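Local coordinates for amino acid adenylation domain-containing protein (Bacillus stratosphericus LAMA 585, PDB 6ULY) that probably selects an alpha-keto acid and activates it with ATP as the acyl adenylate, as the first adenylation domain of a nonribosomal depsipeptide synthetase, at residues T23-T28 / Q44-L49; T33-S38 / M260-A265; Q74-H79 / L127-L132. All coordinates share one frame; numbering follows the deposited sequence.

Contact 1: T23-T28 / Q44-L49; sequences TEAAKT and QSYAQL. With SO4 (sulfate ion), chain F.
A25 and Y46 carry the apolar part of this contact, where the last turn of helix 18-26 meets the first turn of helix 46-62. The methyl of A25 sits over one face of the Y46 ring in a CH-pi contact, its CB 4.2 Å from the ring centroid and 27° off the normal. With CG beside its own backbone N (chi1 -71°), Y46 lays its ring against A25, and Y46 CB lies 3.3 Å from A25 O. A26 and A47 bring the backbones closest, their CA atoms 4.1 Å apart; small methyls on both sides permit this, A26 CB lying 3.8 Å from Y46 O.

No hydrogen bond crosses between the segments; several polar groups pair within their own segment. A25 O accepts from both T28 N and T28 OG1, the latter at 2.8 Å in the carbonyl plane. T28 OG1, also bonded to N30 N, lies in the plane of the Y46 ring, 3.7 Å from Y46 CD2 at its edge. Beyond the contact, the Y46 hydroxyl reaches C239 O and Q241, while V235 of helix 224-237 also packs against A25 and Y46.

Q48 NE2 binds a sulfate, probably from the crystallisation liquor. At the start of helix 46-62, S45 OG accepts from Q48 N at 2.8 Å and Q48 OE1 accepts from S45 N. The reciprocal S45-Q48 pair is a capping box, marking the turn from strand 41-45 into the helix.

Contact 2: T33-S38 / M260-A265; sequences TYIVNS and MDRYRA. With SO4 (sulfate ion), chain O.
The T33-S38 backbone, strand 31-35 running out into a loop, stays well apart from the end of helix 255-262, with the CA atoms of S38 and R262 9.0 Å apart, and long side chains span the gap. R262 is extended from CG to NE and starts with CG anti to the backbone N (chi1 165°), which carries the guanidinium to the loop. There R262 NH1 donates to N37 O at 2.8 Å, with N37 O 21° out of the guanidinium plane; NH2 adds a weak bond to the same oxygen. One guanidinium face has S38 O over its centre, and the other has Y263 CE2 offset toward its rim. The helix ends in a Schellman motif: R264 has positive phi, and A265 N and R264 N bond back to M260 O and D261 O. Y263, next to R262, points its ring at the sheet, where I35 CD1 approaches Y263 CE2 to 3.5 Å and T33 CG2 touches CE1 more distantly. Y263 also touches I242 of neighbouring strand 240-243, and its hydroxyl bonds E41 on the hairpin partner strand 41-45. On the loop, S38 OG donates to O4 of a sulfate at 2.6 Å, an ion probably from the crystallisation liquor and also bound by R255.

Contact 3: Q74-H79 / L127-L132; sequences QFSSNH and LTDDSL. With SO4 (sulfate ion), chain D.
Two neighbouring parallel strands of the seven-stranded mixed sheet, 70-74 and 125-128, end here, and the turns that follow them are tied together by the carboxylate of D129. Q74 N donates to L127 O at 2.8 Å, the bond running nearly along the C=O axis, where the strands end.

D129 OD2 is gripped by three donors from the loop ahead of helix 78-91. D129 OD2 is met by S76 N at 2.5 Å, nearly in line with its C-O bond, by S77 N at 2.6 Å on the syn side, 26° out of the carboxylate plane, and by S76 OG at 2.8 Å on the anti side, 22° out of it. Together these should fix the rotation of the carboxylate and draw negative charge onto OD2. The other oxygen, D129 OD1, is buried without a polar partner and lies in the plane of the F75 ring at its edge, 3.1 Å from F75 CD1. Ring and carboxylate planes are 59° apart. L127 O and T128 CA lie over one face of that ring, T128 CA 4.1 Å from the centroid, while L127 CB touches CZ. Alongside, L132 CD1 rests 3.5 Å from S76 N.

S77 is the N-cap of helix 78-91, its OG accepting from A80 N. A sulfate, probably from the crystallisation liquor, sits at this helix start, held by S77 OG, the backbone N of N78 and H79, and R245. F75 packs against the same helix, on A80, M81 and A84, T128 touches V150 of strand 150-152 on the far side of strand 125-128, and H79 reaches strand 41-45.

Overall arrangement
Contacts 1 and 2 share one end of the nine-stranded sheet: strands 41-45 and 31-35 are neighbours, and Q44 OE1 of contact 1 lies 2.7 Å from Y34 OH of contact 2, a probable hydrogen bond. Contact 3 belongs to the seven-stranded sheet and meets both through H79, which packs near Q44 and Y34. All three are partly buried, but contact 3 has the most buried touching residues, five of nine. Their chemistry differs: contact 1 joins two helix ends by alanine and tyrosine packing without a hydrogen bond across, contact 2 spans distant backbones with an arginine and a tyrosine, and contact 3 gathers two backbone NH groups and a serine hydroxyl on one carboxylate oxygen.

Contact 1: T23-T28 / Q44-L49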
ATOM      1  N   THR A  23      36.800  11.100 -12.453  1.00 51.76           N
ATOM      2  CA  THR A  23      38.158  11.580 -12.689  1.00 47.59           C
ATOM      3  C   THR A  23      39.070  10.450 -13.145  1.00 46.28           C
ATOM      4  O   THR A  23      39.748  10.558 -14.174  1.00 55.66           O
ATOM      5  CB  THR A  23      38.697  12.236 -11.417  1.00 53.03           C
ATOM      6  OG1 THR A  23      38.024  13.483 -11.213  1.00 48.82           O
ATOM      7  CG2 THR A  23      40.202  12.468 -11.517  1.00 53.46           C
ATOM      8  N   GLU A  24      39.096   9.347 -12.394  1.00 49.19           N
ATOM      9  CA  GLU A  24      39.957   8.230 -12.767  1.00 50.02           C
ATOM     10  C   GLU A  24      39.519   7.595 -14.081  1.00 48.51           C
ATOM     11  O   GLU A  24      40.360   7.084 -14.830  1.00 51.11           O
ATOM     12  CB  GLU A  24      39.966   7.181 -11.655  1.00 49.72           C
ATOM     13  CG  GLU A  24      40.524   7.682 -10.321  1.00 58.85           C
ATOM     14  CD  GLU A  24      41.998   8.050 -10.392  1.00 67.76           C
ATOM     15  OE1 GLU A  24      42.340   9.047 -11.064  1.00 64.42           O
ATOM     16  OE2 GLU A  24      42.817   7.337  -9.775  1.00 89.76           O
ATOM     17  N   ALA A  25      38.218   7.609 -14.374  1.00 46.06           N
ATOM     18  CA  ALA A  25      37.744   7.048 -15.633  1.00 47.99           C
ATOM     19  C   ALA A  25      38.145   7.929 -16.809  1.00 44.84           C
ATOM     20  O   ALA A  25      38.474   7.422 -17.887  1.00 43.41           O
ATOM     21  CB  ALA A  25      36.227   6.871 -15.594  1.00 43.04           C
ATOM     22  N   ALA A  26      38.118   9.251 -16.620  1.00 41.41           N
ATOM     23  CA  ALA A  26      38.505  10.189 -17.663  1.00 46.29           C
ATOM     24  C   ALA A  26      39.982  10.087 -18.024  1.00 50.61           C
ATOM     25  O   ALA A  26      40.392  10.643 -19.048  1.00 48.84           O
ATOM     26  CB  ALA A  26      38.171  11.618 -17.222  1.00 43.38           C
ATOM     27  N   LYS A  27      40.788   9.397 -17.212  1.00 55.02           N
ATOM     28  CA  LYS A  27      42.195   9.195 -17.534  1.00 50.71           C
ATOM     29  C   LYS A  27      42.413   8.021 -18.477  1.00 51.44           C
ATOM     30  O   LYS A  27      43.482   7.924 -19.088  1.00 59.71           O
ATOM     31  CB  LYS A  27      43.005   8.977 -16.251  1.00 50.63           C
ATOM     32  CG  LYS A  27      42.970  10.163 -15.299  1.00 55.07           C
ATOM     33  CD  LYS A  27      43.711   9.880 -14.001  1.00 56.25           C
ATOM     34  CE  LYS A  27      43.619  11.068 -13.053  1.00 62.62           C
ATOM     35  NZ  LYS A  27      44.183  10.767 -11.702  1.00 73.53           N
ATOM     36  N   THR A  28      41.432   7.129 -18.606  1.00 53.24           N
ATOM     37  CA  THR A  28      41.517   6.039 -19.561  1.00 49.43           C
ATOM     38  C   THR A  28      41.158   6.547 -20.954  1.00 48.46           C
ATOM     39  O   THR A  28      40.801   7.713 -21.150  1.00 52.89           O
ATOM     40  CB  THR A  28      40.584   4.890 -19.169  1.00 52.95           C
ATOM     41  OG1 THR A  28      39.225   5.256 -19.449  1.00 48.79           O
ATOM     42  CG2 THR A  28      40.726   4.550 -17.685  1.00 50.60           C
ATOM     43  N   GLN A  44      31.147   8.676 -26.686  1.00 54.35           N
ATOM     44  CA  GLN A  44      31.393   9.704 -25.678  1.00 51.62           C
ATOM     45  C   GLN A  44      32.395   9.113 -24.694  1.00 51.75           C
ATOM     46  O   GLN A  44      32.006   8.387 -23.774  1.00 49.37           O
ATOM     47  CB  GLN A  44      30.109  10.123 -24.978  1.00 45.99           C
ATOM     48  CG  GLN A  44      30.274  11.258 -23.970  1.00 45.78           C
ATOM     49  CD  GLN A  44      29.081  11.376 -23.028  1.00 49.85           C
ATOM     50  OE1 GLN A  44      28.514  10.371 -22.608  1.00 46.58           O
ATOM     51  NE2 GLN A  44      28.695  12.606 -22.700  1.00 44.10           N
ATOM     52  N   SER A  45      33.674   9.412 -24.902  1.00 44.26           N
ATOM     53  CA  SER A  45      34.700   8.921 -23.997  1.00 47.81           C
ATOM     54  C   SER A  45      34.423   9.405 -22.577  1.00 41.17           C
ATOM     55  O   SER A  45      33.701  10.381 -22.351  1.00 40.19           O
ATOM     56  CB  SER A  45      36.082   9.393 -24.442  1.00 45.01           C
ATOM     57  OG  SER A  45      36.208  10.795 -24.278  1.00 46.41           O
ATOM     58  N   TYR A  46      35.019   8.711 -21.605  1.00 39.37           N
ATOM     59  CA  TYR A  46      34.909   9.172 -20.225  1.00 40.85           C
ATOM     60  C   TYR A  46      35.487  10.571 -20.070  1.00 41.91           C
ATOM     61  O   TYR A  46      35.010  11.352 -19.236  1.00 46.84           O
ATOM     62  CB  TYR A  46      35.598   8.185 -19.285  1.00 40.41           C
ATOM     63  CG  TYR A  46      34.852   6.872 -19.148  1.00 43.45           C
ATOM     64  CD1 TYR A  46      33.479   6.849 -18.902  1.00 43.54           C
ATOM     65  CD2 TYR A  46      35.513   5.660 -19.278  1.00 39.15           C
ATOM     66  CE1 TYR A  46      32.793   5.654 -18.781  1.00 40.23           C
ATOM     67  CE2 TYR A  46      34.837   4.462 -19.164  1.00 45.57           C
ATOM     68  CZ  TYR A  46      33.475   4.466 -18.912  1.00 44.80           C
ATOM     69  OH  TYR A  46      32.791   3.278 -18.794  1.00 42.03           O
ATOM     70  N   ALA A  47      36.498  10.914 -20.877  1.00 47.26           N
ATOM     71  CA  ALA A  47      37.012  12.279 -20.889  1.00 44.75           C
ATOM     72  C   ALA A  47      35.985  13.243 -21.469  1.00 38.30           C
ATOM     73  O   ALA A  47      35.782  14.339 -20.935  1.00 45.55           O
ATOM     74  CB  ALA A  47      38.316  12.341 -21.691  1.00 47.47           C
ATOM     75  N   GLN A  48      35.326  12.854 -22.562  1.00 41.84           N
ATOM     76  CA  GLN A  48      34.264  13.687 -23.117  1.00 45.69           C
ATOM     77  C   GLN A  48      33.098  13.808 -22.143  1.00 41.57           C
ATOM     78  O   GLN A  48      32.527  14.894 -21.976  1.00 42.93           O
ATOM     79  CB  GLN A  48      33.792  13.111 -24.454  1.00 50.70           C
ATOM     80  CG  GLN A  48      34.790  13.269 -25.600  1.00 52.80           C
ATOM     81  CD  GLN A  48      34.264  12.710 -26.905  1.00 57.79           C
ATOM     82  OE1 GLN A  48      34.323  11.504 -27.149  1.00 54.53           O
ATOM     83  NE2 GLN A  48      33.737  13.586 -27.751  1.00 67.87           N
ATOM     84  N   LEU A  49      32.734  12.705 -21.484  1.00 47.06           N
ATOM     85  CA  LEU A  49      31.649  12.759 -20.507  1.00 42.69           C
ATOM     86  C   LEU A  49      31.935  13.798 -19.429  1.00 44.30           C
ATOM     87  O   LEU A  49      31.052  14.583 -19.063  1.00 45.53           O
ATOM     88  CB  LEU A  49      31.436  11.377 -19.891  1.00 40.61           C
ATOM     89  CG  LEU A  49      30.436  11.271 -18.736  1.00 47.79           C
ATOM     90  CD1 LEU A  49      29.049  11.759 -19.144  1.00 45.15           C
ATOM     91  CD2 LEU A  49      30.372   9.836 -18.235  1.00 45.29           C
TER
HETATM   92  S   SO4 F 704      34.101  17.607 -28.439  1.00 86.97           S
HETATM   93  O1  SO4 F 704      34.215  16.321 -27.815  1.00 79.68           O
HETATM   94  O2  SO4 F 704      32.941  18.285 -27.935  1.00 69.28           O
HETATM   95  O3  SO4 F 704      35.271  18.385 -28.149  1.00 83.10           O
HETATM   96  O4  SO4 F 704      33.980  17.441 -29.857  1.00 93.41           O

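Contact 2: T33-S38 / M260-A265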
ATOM      1  N   THR A  33      29.359   4.279 -25.555  1.00 55.14           N
ATOM      2  CA  THR A  33      28.883   4.260 -26.932  1.00 48.01           C
ATOM      3  C   THR A  33      27.377   4.054 -26.908  1.00 47.86           C
ATOM      4  O   THR A  33      26.895   3.039 -26.395  1.00 50.64           O
ATOM      5  CB  THR A  33      29.563   3.161 -27.752  1.00 51.40           C
ATOM      6  OG1 THR A  33      30.909   2.980 -27.296  1.00 60.75           O
ATOM      7  CG2 THR A  33      29.592   3.545 -29.216  1.00 62.79           C
ATOM      8  N   TYR A  34      26.643   5.018 -27.457  1.00 48.18           N
ATOM      9  CA  TYR A  34      25.188   4.985 -27.493  1.00 52.81           C
ATOM     10  C   TYR A  34      24.729   4.505 -28.864  1.00 58.28           C
ATOM     11  O   TYR A  34      25.065   5.115 -29.885  1.00 60.96           O
ATOM     12  CB  TYR A  34      24.621   6.371 -27.189  1.00 52.34           C
ATOM     13  CG  TYR A  34      25.141   6.952 -25.901  1.00 55.53           C
ATOM     14  CD1 TYR A  34      24.529   6.660 -24.690  1.00 49.82           C
ATOM     15  CD2 TYR A  34      26.251   7.787 -25.891  1.00 49.91           C
ATOM     16  CE1 TYR A  34      24.999   7.186 -23.508  1.00 42.24           C
ATOM     17  CE2 TYR A  34      26.732   8.321 -24.709  1.00 48.83           C
ATOM     18  CZ  TYR A  34      26.096   8.012 -23.518  1.00 48.41           C
ATOM     19  OH  TYR A  34      26.556   8.533 -22.332  1.00 47.60           O
ATOM     20  N   ILE A  35      23.962   3.420 -28.883  1.00 56.89           N
ATOM     21  CA  ILE A  35      23.469   2.856 -30.134  1.00 59.90           C
ATOM     22  C   ILE A  35      22.296   3.689 -30.628  1.00 64.10           C
ATOM     23  O   ILE A  35      21.390   4.032 -29.858  1.00 62.94           O
ATOM     24  CB  ILE A  35      23.066   1.384 -29.952  1.00 56.27           C
ATOM     25  CG1 ILE A  35      24.265   0.581 -29.438  1.00 50.36           C
ATOM     26  CG2 ILE A  35      22.525   0.817 -31.269  1.00 56.91           C
ATOM     27  CD1 ILE A  35      24.054  -0.922 -29.409  1.00 47.35           C
ATOM     28  N   VAL A  36      22.311   4.021 -31.917  1.00 67.78           N
ATOM     29  CA  VAL A  36      21.205   4.703 -32.567  1.00 74.26           C
ATOM     30  C   VAL A  36      20.429   3.760 -33.478  1.00 70.63           C
ATOM     31  O   VAL A  36      19.196   3.782 -33.491  1.00 70.63           O
ATOM     32  CB  VAL A  36      21.709   5.935 -33.351  1.00 76.55           C
ATOM     33  CG1 VAL A  36      20.554   6.628 -34.059  1.00 75.02           C
ATOM     34  CG2 VAL A  36      22.429   6.902 -32.419  1.00 68.51           C
ATOM     35  N   ASN A  37      21.130   2.926 -34.236  1.00 66.99           N
ATOM     36  CA  ASN A  37      20.504   1.919 -35.084  1.00 75.46           C
ATOM     37  C   ASN A  37      21.578   0.906 -35.471  1.00 71.36           C
ATOM     38  O   ASN A  37      22.697   0.932 -34.944  1.00 63.84           O
ATOM     39  CB  ASN A  37      19.840   2.562 -36.307  1.00 81.84           C
ATOM     40  CG  ASN A  37      20.800   3.415 -37.114  1.00 80.14           C
ATOM     41  OD1 ASN A  37      21.755   2.907 -37.701  1.00 74.97           O
ATOM     42  ND2 ASN A  37      20.544   4.718 -37.155  1.00 82.11           N
ATOM     43  N   SER A  38      21.240   0.008 -36.400  1.00 68.89           N
ATOM     44  CA  SER A  38      22.158  -1.063 -36.774  1.00 74.79           C
ATOM     45  C   SER A  38      23.452  -0.542 -37.389  1.00 77.99           C
ATOM     46  O   SER A  38      24.455  -1.264 -37.394  1.00 63.59           O
ATOM     47  CB  SER A  38      21.471  -2.016 -37.754  1.00 80.96           C
ATOM     48  OG  SER A  38      21.182  -1.361 -38.978  1.00 87.59           O
ATOM     49  N   MET A 260      25.423  -7.604 -28.793  1.00 45.63           N
ATOM     50  CA  MET A 260      26.505  -8.373 -28.190  1.00 48.97           C
ATOM     51  C   MET A 260      27.560  -8.729 -29.225  1.00 46.63           C
ATOM     52  O   MET A 260      28.760  -8.726 -28.932  1.00 43.88           O
ATOM     53  CB  MET A 260      25.956  -9.642 -27.545  1.00 46.80           C
ATOM     54  CG  MET A 260      25.244  -9.404 -26.229  1.00 50.00           C
ATOM     55  SD  MET A 260      24.179 -10.783 -25.780  1.00 52.25           S
ATOM     56  CE  MET A 260      25.365 -12.096 -25.524  1.00 51.56           C
ATOM     57  N   ASP A 261      27.127  -9.036 -30.446  1.00 52.20           N
ATOM     58  CA  ASP A 261      28.048  -9.439 -31.501  1.00 51.21           C
ATOM     59  C   ASP A 261      28.794  -8.239 -32.067  1.00 49.43           C
ATOM     60  O   ASP A 261      30.021  -8.267 -32.203  1.00 53.44           O
ATOM     61  CB  ASP A 261      27.267 -10.165 -32.598  1.00 53.60           C
ATOM     62  CG  ASP A 261      28.066 -10.341 -33.871  1.00 49.91           C
ATOM     63  OD1 ASP A 261      28.640 -11.434 -34.067  1.00 47.88           O
ATOM     64  OD2 ASP A 261      28.114  -9.384 -34.671  1.00 51.58           O
ATOM     65  N   ARG A 262      28.064  -7.163 -32.365  1.00 48.81           N
ATOM     66  CA  ARG A 262      28.640  -6.009 -33.045  1.00 45.44           C
ATOM     67  C   ARG A 262      29.686  -5.304 -32.192  1.00 50.74           C
ATOM     68  O   ARG A 262      30.631  -4.723 -32.734  1.00 47.37           O
ATOM     69  CB  ARG A 262      27.503  -5.064 -33.432  1.00 51.22           C
ATOM     70  CG  ARG A 262      27.854  -3.644 -33.838  1.00 48.34           C
ATOM     71  CD  ARG A 262      26.536  -2.926 -34.139  1.00 52.80           C
ATOM     72  NE  ARG A 262      26.638  -1.480 -34.302  1.00 55.21           N
ATOM     73  CZ  ARG A 262      25.598  -0.651 -34.227  1.00 61.77           C
ATOM     74  NH1 ARG A 262      24.379  -1.126 -33.979  1.00 58.90           N
ATOM     75  NH2 ARG A 262      25.770   0.653 -34.390  1.00 67.29           N
ATOM     76  N   TYR A 263      29.547  -5.344 -30.866  1.00 56.50           N
ATOM     77  CA  TYR A 263      30.502  -4.700 -29.975  1.00 51.22           C
ATOM     78  C   TYR A 263      31.340  -5.699 -29.191  1.00 46.46           C
ATOM     79  O   TYR A 263      32.137  -5.292 -28.341  1.00 50.66           O
ATOM     80  CB  TYR A 263      29.770  -3.757 -29.022  1.00 52.43           C
ATOM     81  CG  TYR A 263      29.126  -2.588 -29.731  1.00 54.12           C
ATOM     82  CD1 TYR A 263      29.859  -1.449 -30.040  1.00 48.19           C
ATOM     83  CD2 TYR A 263      27.789  -2.628 -30.100  1.00 55.45           C
ATOM     84  CE1 TYR A 263      29.277  -0.377 -30.690  1.00 51.86           C
ATOM     85  CE2 TYR A 263      27.194  -1.560 -30.754  1.00 56.22           C
ATOM     86  CZ  TYR A 263      27.942  -0.438 -31.047  1.00 62.09           C
ATOM     87  OH  TYR A 263      27.348   0.624 -31.697  1.00 57.82           O
ATOM     88  N   ARG A 264      31.201  -6.992 -29.474  1.00 42.50           N
ATOM     89  CA  ARG A 264      31.963  -8.025 -28.779  1.00 48.36           C
ATOM     90  C   ARG A 264      31.832  -7.860 -27.267  1.00 53.35           C
ATOM     91  O   ARG A 264      32.816  -7.880 -26.523  1.00 45.63           O
ATOM     92  CB  ARG A 264      33.429  -8.003 -29.215  1.00 60.76           C
ATOM     93  CG  ARG A 264      33.620  -8.151 -30.718  1.00 67.67           C
ATOM     94  CD  ARG A 264      35.089  -8.190 -31.100  1.00 86.06           C
ATOM     95  NE  ARG A 264      35.390  -7.289 -32.211  1.00106.69           N
ATOM     96  CZ  ARG A 264      35.115  -7.546 -33.487  1.00106.70           C
ATOM     97  NH1 ARG A 264      34.519  -8.681 -33.832  1.00 95.44           N
ATOM     98  NH2 ARG A 264      35.431  -6.661 -34.424  1.00 98.97           N
ATOM     99  N   ALA A 265      30.590  -7.695 -26.812  1.00 49.49           N
ATOM    100  CA  ALA A 265      30.332  -7.459 -25.400  1.00 44.98           C
ATOM    101  C   ALA A 265      30.785  -8.649 -24.568  1.00 42.18           C
ATOM    102  O   ALA A 265      30.598  -9.807 -24.951  1.00 46.24           O
ATOM    103  CB  ALA A 265      28.845  -7.191 -25.168  1.00 47.20           C
TER
HETATM  104  S   SO4 O 713      17.620  -0.992 -37.471  1.00 96.57           S
HETATM  105  O1  SO4 O 713      18.213  -1.225 -36.185  1.00 86.38           O
HETATM  106  O2  SO4 O 713      16.573  -1.947 -37.694  1.00 95.40           O
HETATM  107  O3  SO4 O 713      17.075   0.336 -37.513  1.00 95.91           O
HETATM  108  O4  SO4 O 713      18.619  -1.131 -38.490  1.00110.83           O

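Contact 3: Q74-H79 / L127-L132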
ATOM      1  N   GLN A  74      13.755  13.209 -16.397  1.00 47.47           N
ATOM      2  CA  GLN A  74      12.698  12.717 -17.290  1.00 43.29           C
ATOM      3  C   GLN A  74      13.321  12.632 -18.683  1.00 50.05           C
ATOM      4  O   GLN A  74      13.218  13.568 -19.479  1.00 47.90           O
ATOM      5  CB  GLN A  74      11.474  13.625 -17.260  1.00 46.07           C
ATOM      6  CG  GLN A  74      10.619  13.463 -16.015  1.00 48.42           C
ATOM      7  CD  GLN A  74       9.854  12.156 -16.009  1.00 46.41           C
ATOM      8  OE1 GLN A  74       8.708  12.097 -16.451  1.00 42.49           O
ATOM      9  NE2 GLN A  74      10.489  11.097 -15.516  1.00 43.70           N
ATOM     10  N   PHE A  75      13.963  11.502 -18.967  1.00 47.72           N
ATOM     11  CA  PHE A  75      14.786  11.348 -20.155  1.00 47.79           C
ATOM     12  C   PHE A  75      14.303  10.191 -21.013  1.00 53.46           C
ATOM     13  O   PHE A  75      13.826   9.175 -20.500  1.00 45.65           O
ATOM     14  CB  PHE A  75      16.258  11.118 -19.786  1.00 41.31           C
ATOM     15  CG  PHE A  75      16.940  12.341 -19.259  1.00 44.91           C
ATOM     16  CD1 PHE A  75      17.344  13.348 -20.120  1.00 45.20           C
ATOM     17  CD2 PHE A  75      17.169  12.490 -17.904  1.00 44.55           C
ATOM     18  CE1 PHE A  75      17.967  14.480 -19.637  1.00 47.17           C
ATOM     19  CE2 PHE A  75      17.791  13.621 -17.413  1.00 47.92           C
ATOM     20  CZ  PHE A  75      18.192  14.617 -18.278  1.00 45.35           C
ATOM     21  N   SER A  76      14.425  10.376 -22.329  1.00 49.95           N
ATOM     22  CA  SER A  76      14.367   9.289 -23.292  1.00 53.15           C
ATOM     23  C   SER A  76      15.730   8.966 -23.887  1.00 46.83           C
ATOM     24  O   SER A  76      15.909   7.865 -24.417  1.00 50.72           O
ATOM     25  CB  SER A  76      13.398   9.634 -24.431  1.00 54.77           C
ATOM     26  OG  SER A  76      13.813  10.807 -25.113  1.00 56.39           O
ATOM     27  N   SER A  77      16.688   9.883 -23.797  1.00 46.90           N
ATOM     28  CA  SER A  77      18.011   9.703 -24.379  1.00 50.05           C
ATOM     29  C   SER A  77      18.995   9.265 -23.301  1.00 42.62           C
ATOM     30  O   SER A  77      19.159   9.954 -22.289  1.00 40.92           O
ATOM     31  CB  SER A  77      18.496  10.996 -25.034  1.00 43.94           C
ATOM     32  OG  SER A  77      19.908  10.984 -25.157  1.00 41.76           O
ATOM     33  N   ASN A  78      19.660   8.131 -23.535  1.00 41.05           N
ATOM     34  CA  ASN A  78      20.732   7.701 -22.644  1.00 45.23           C
ATOM     35  C   ASN A  78      21.852   8.732 -22.592  1.00 48.47           C
ATOM     36  O   ASN A  78      22.378   9.034 -21.515  1.00 44.92           O
ATOM     37  CB  ASN A  78      21.280   6.347 -23.097  1.00 45.33           C
ATOM     38  CG  ASN A  78      20.314   5.213 -22.837  1.00 51.03           C
ATOM     39  OD1 ASN A  78      19.600   5.207 -21.831  1.00 59.18           O
ATOM     40  ND2 ASN A  78      20.284   4.242 -23.742  1.00 51.78           N
ATOM     41  N   HIS A  79      22.233   9.280 -23.750  1.00 45.31           N
ATOM     42  CA  HIS A  79      23.314  10.258 -23.792  1.00 46.12           C
ATOM     43  C   HIS A  79      23.013  11.449 -22.890  1.00 44.68           C
ATOM     44  O   HIS A  79      23.848  11.854 -22.071  1.00 38.71           O
ATOM     45  CB  HIS A  79      23.541  10.718 -25.233  1.00 50.50           C
ATOM     46  CG  HIS A  79      24.529  11.834 -25.364  1.00 53.50           C
ATOM     47  ND1 HIS A  79      25.880  11.617 -25.532  1.00 62.35           N
ATOM     48  CD2 HIS A  79      24.363  13.178 -25.352  1.00 57.94           C
ATOM     49  CE1 HIS A  79      26.503  12.779 -25.622  1.00 60.60           C
ATOM     50  NE2 HIS A  79      25.605  13.742 -25.513  1.00 67.10           N
ATOM     51  N   LEU A 127      14.525  17.908 -15.509  1.00 47.51           N
ATOM     52  CA  LEU A 127      15.539  17.875 -16.548  1.00 44.01           C
ATOM     53  C   LEU A 127      15.185  16.758 -17.514  1.00 47.62           C
ATOM     54  O   LEU A 127      14.893  15.635 -17.085  1.00 44.69           O
ATOM     55  CB  LEU A 127      16.918  17.643 -15.932  1.00 46.41           C
ATOM     56  CG  LEU A 127      18.132  18.313 -16.562  1.00 49.94           C
ATOM     57  CD1 LEU A 127      17.932  19.810 -16.678  1.00 52.93           C
ATOM     58  CD2 LEU A 127      19.353  17.995 -15.720  1.00 48.03           C
ATOM     59  N   THR A 128      15.212  17.057 -18.812  1.00 47.73           N
ATOM     60  CA  THR A 128      14.670  16.139 -19.802  1.00 51.07           C
ATOM     61  C   THR A 128      15.384  16.346 -21.134  1.00 53.92           C
ATOM     62  O   THR A 128      16.405  17.037 -21.213  1.00 55.51           O
ATOM     63  CB  THR A 128      13.153  16.337 -19.938  1.00 47.95           C
ATOM     64  OG1 THR A 128      12.671  15.611 -21.076  1.00 52.32           O
ATOM     65  CG2 THR A 128      12.816  17.812 -20.098  1.00 48.84           C
ATOM     66  N   ASP A 129      14.835  15.730 -22.177  1.00 58.85           N
ATOM     67  CA  ASP A 129      15.334  15.790 -23.541  1.00 50.10           C
ATOM     68  C   ASP A 129      14.574  16.823 -24.362  1.00 53.27           C
ATOM     69  O   ASP A 129      13.466  17.238 -24.017  1.00 49.74           O
ATOM     70  CB  ASP A 129      15.182  14.433 -24.226  1.00 50.01           C
ATOM     71  CG  ASP A 129      16.061  13.390 -23.626  1.00 52.79           C
ATOM     72  OD1 ASP A 129      17.194  13.739 -23.242  1.00 62.56           O
ATOM     73  OD2 ASP A 129      15.623  12.225 -23.538  1.00 52.66           O
ATOM     74  N   ASP A 130      15.172  17.200 -25.493  1.00 57.48           N
ATOM     75  CA  ASP A 130      14.435  17.997 -26.465  1.00 54.68           C
ATOM     76  C   ASP A 130      13.242  17.222 -27.012  1.00 52.71           C
ATOM     77  O   ASP A 130      12.187  17.808 -27.280  1.00 53.63           O
ATOM     78  CB  ASP A 130      15.361  18.431 -27.603  1.00 55.85           C
ATOM     79  CG  ASP A 130      16.270  19.590 -27.215  1.00 57.21           C
ATOM     80  OD1 ASP A 130      15.790  20.539 -26.560  1.00 57.95           O
ATOM     81  OD2 ASP A 130      17.464  19.556 -27.576  1.00 62.75           O
ATOM     82  N   SER A 131      13.382  15.902 -27.161  1.00 49.96           N
ATOM     83  CA  SER A 131      12.291  15.070 -27.653  1.00 54.23           C
ATOM     84  C   SER A 131      11.150  14.922 -26.650  1.00 57.89           C
ATOM     85  O   SER A 131      10.070  14.463 -27.038  1.00 64.10           O
ATOM     86  CB  SER A 131      12.826  13.684 -28.031  1.00 55.36           C
ATOM     87  OG  SER A 131      13.173  12.939 -26.876  1.00 64.88           O
ATOM     88  N   LEU A 132      11.354  15.297 -25.383  1.00 55.37           N
ATOM     89  CA  LEU A 132      10.325  15.178 -24.359  1.00 51.06           C
ATOM     90  C   LEU A 132       9.892  16.498 -23.741  1.00 52.03           C
ATOM     91  O   LEU A 132       8.845  16.531 -23.086  1.00 54.71           O
ATOM     92  CB  LEU A 132      10.799  14.272 -23.212  1.00 53.90           C
ATOM     93  CG  LEU A 132      10.772  12.758 -23.408  1.00 57.95           C
ATOM     94  CD1 LEU A 132      11.318  12.082 -22.158  1.00 54.80           C
ATOM     95  CD2 LEU A 132       9.367  12.262 -23.708  1.00 59.89           C
TER
HETATM   96  S   SO4 D 702      20.705   8.096 -27.018  1.00 65.43           S
HETATM   97  O1  SO4 D 702      20.036   9.373 -27.067  1.00 50.45           O
HETATM   98  O2  SO4 D 702      19.879   7.110 -26.370  1.00 66.76           O
HETATM   99  O3  SO4 D 702      21.929   8.237 -26.283  1.00 71.46           O
HETATM  100  O4  SO4 D 702      21.011   7.641 -28.335  1.00 64.23           O